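Local structure of probable oxidoreductase protein (Rhizobium etli, 4FB5) at residues 228-233 / 255-260. The protein is probably an NAD(P)-dependent oxidoreductase of the GFO/IDH/MocA family, though its substrate and reaction are not established. Residues are numbered along the deposited sequence; the frame is centred on the assembly and turned at random.
Sequences VITDMV and ANVLMR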
loop_
_atom_site.group_PDB
_atom_site.type_symbol
_atom_site.label_atom_id
_atom_site.label_comp_id
_atom_site.label_asym_id
_atom_site.label_seq_id
_atom_site.Cartn_x
_atom_site.Cartn_y
_atom_site.Cartn_z
ATOM N N VAL A 228 22.161 -24.825 6.117
ATOM C CA VAL A 228 21.293 -24.470 4.998
ATOM C C VAL A 228 20.704 -25.720 4.389
ATOM O O VAL A 228 21.337 -26.758 4.429
ATOM C CB VAL A 228 22.014 -23.650 3.872
ATOM C CG1 VAL A 228 22.616 -22.347 4.430
ATOM C CG2 VAL A 228 23.074 -24.472 3.116
ATOM N N ILE A 229 19.477 -25.649 3.872
ATOM C CA ILE A 229 19.033 -26.660 2.941
ATOM C C ILE A 229 18.167 -26.038 1.825
ATOM O O ILE A 229 17.190 -25.330 2.105
ATOM C CB ILE A 229 18.321 -27.828 3.567
ATOM C CG1 ILE A 229 17.868 -28.756 2.437
ATOM C CG2 ILE A 229 17.065 -27.367 4.298
ATOM C CD1 ILE A 229 17.710 -30.215 2.765
ATOM N N THR A 230 18.494 -26.396 0.578
ATOM C CA THR A 230 18.075 -25.676 -0.577
ATOM C C THR A 230 17.196 -26.470 -1.534
ATOM O O THR A 230 17.487 -27.608 -1.819
ATOM C CB THR A 230 19.316 -25.262 -1.278
ATOM O OG1 THR A 230 20.099 -24.485 -0.363
ATOM C CG2 THR A 230 19.003 -24.437 -2.494
ATOM N N ASP A 231 16.107 -25.865 -2.002
ATOM C CA ASP A 231 15.354 -26.359 -3.152
ATOM C C ASP A 231 15.605 -25.359 -4.278
ATOM O O ASP A 231 15.699 -24.155 -4.028
ATOM C CB ASP A 231 13.856 -26.495 -2.858
ATOM C CG ASP A 231 13.138 -27.306 -3.929
ATOM O OD1 ASP A 231 13.858 -27.839 -4.812
ATOM O OD2 ASP A 231 11.883 -27.422 -3.929
HETATM N N MSE A 232 15.780 -25.849 -5.502
HETATM C CA MSE A 232 16.162 -24.958 -6.621
HETATM C C MSE A 232 15.296 -25.189 -7.805
HETATM O O MSE A 232 14.899 -26.325 -8.025
HETATM C CB MSE A 232 17.614 -25.132 -7.008
HETATM C CG MSE A 232 18.401 -24.117 -6.320
HETATM SE SE MSE A 232 20.243 -24.394 -6.607
HETATM C CE MSE A 232 20.927 -22.590 -6.763
ATOM N N VAL A 233 14.967 -24.120 -8.539
ATOM C CA VAL A 233 14.121 -24.274 -9.738
ATOM C C VAL A 233 14.814 -23.884 -11.065
ATOM O O VAL A 233 15.323 -22.780 -11.183
ATOM C CB VAL A 233 12.759 -23.506 -9.602
ATOM C CG1 VAL A 233 11.728 -24.008 -10.615
ATOM C CG2 VAL A 233 12.183 -23.631 -8.219
ATOM N N ALA A 255 15.819 -20.281 -6.101
ATOM C CA ALA A 255 16.359 -20.982 -4.958
ATOM C C ALA A 255 15.639 -20.563 -3.678
ATOM O O ALA A 255 15.408 -19.386 -3.391
ATOM C CB ALA A 255 17.839 -20.724 -4.828
ATOM N N ASN A 256 15.292 -21.570 -2.906
ATOM C CA ASN A 256 14.592 -21.384 -1.666
ATOM C C ASN A 256 15.426 -22.109 -0.636
ATOM O O ASN A 256 15.826 -23.245 -0.830
ATOM C CB ASN A 256 13.215 -21.968 -1.847
ATOM C CG ASN A 256 12.484 -21.342 -3.019
ATOM O OD1 ASN A 256 12.424 -20.131 -3.164
ATOM N ND2 ASN A 256 11.900 -22.156 -3.828
ATOM N N VAL A 257 15.763 -21.430 0.433
ATOM C CA VAL A 257 16.731 -21.961 1.347
ATOM C C VAL A 257 16.179 -21.762 2.731
ATOM O O VAL A 257 15.787 -20.646 3.075
ATOM C CB VAL A 257 18.025 -21.173 1.226
ATOM C CG1 VAL A 257 19.120 -21.761 2.114
ATOM C CG2 VAL A 257 18.469 -21.097 -0.230
ATOM N N LEU A 258 16.116 -22.835 3.510
ATOM C CA LEU A 258 15.888 -22.749 4.932
ATOM C C LEU A 258 17.244 -22.561 5.572
ATOM O O LEU A 258 18.223 -23.122 5.097
ATOM C CB LEU A 258 15.318 -24.052 5.361
ATOM C CG LEU A 258 13.813 -24.101 5.437
ATOM C CD1 LEU A 258 13.173 -23.189 4.475
ATOM C CD2 LEU A 258 13.299 -25.515 5.292
HETATM N N MSE A 259 17.357 -21.772 6.622
HETATM C CA MSE A 259 18.679 -21.613 7.213
HETATM C C MSE A 259 18.671 -21.447 8.728
HETATM O O MSE A 259 17.631 -21.474 9.367
HETATM C CB MSE A 259 19.444 -20.447 6.597
HETATM C CG MSE A 259 19.020 -20.085 5.205
HETATM SE SE MSE A 259 19.964 -18.504 4.456
HETATM C CE MSE A 259 18.908 -17.068 5.274
ATOM N N ARG A 260 19.874 -21.299 9.273
ATOM C CA ARG A 260 20.103 -20.948 10.659
ATOM C C ARG A 260 21.266 -19.986 10.649
ATOM O O ARG A 260 22.294 -20.272 10.073
ATOM C CB ARG A 260 20.459 -22.188 11.470
ATOM C CG ARG A 260 19.309 -23.155 11.631
ATOM C CD ARG A 260 18.440 -22.707 12.769
ATOM N NE ARG A 260 17.181 -23.425 12.872
ATOM C CZ ARG A 260 16.259 -23.149 13.787
ATOM N NH1 ARG A 260 16.462 -22.163 14.665
ATOM N NH2 ARG A 260 15.139 -23.856 13.825
#
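Thr230 and Val257 lie side by side on one face of an antiparallel strand pair, the hydroxyl OG1 of Thr230 set against both methyls of Val257, 3.8 Å from Val257 CG1. With OG1 anti to its own carbonyl carbon (chi1 -58°), the hydroxyl donates a hydrogen bond to Met380 O of helix 367-385, so a polar atom is satisfied within a buried, mostly apolar layer. A valine in its place has no hydroxyl and would probably leave Met380 O without this partner. On the same face Val228 CB meets Val257 CG1 at 3.9 Å. Ala255 is short enough for Met232, selenomethionine in the crystal, to lay its CG 3.7 Å from Ala255 CB, and both touch Leu207 of helix 206-221. These strands are neighbours in the large mixed sheet of the C-terminal domain. The other face meets a second subunit. There Ile229 and Leu258 run alongside each other, Ile229 CG2 3.9 Å from Leu258 CB; both are apolar, as suits a buried face, and touch Trp389. Leu258 packs on Leu258 of the second subunit, and an acid suits position 231 because Asp231 OD1 meets Arg260 of that subunit in a salt bridge. Paired backbone bonds join Ile229 to Leu258 and Asp231 to Asn256 (Asn256 N to Asp231 O, 2.8 Å).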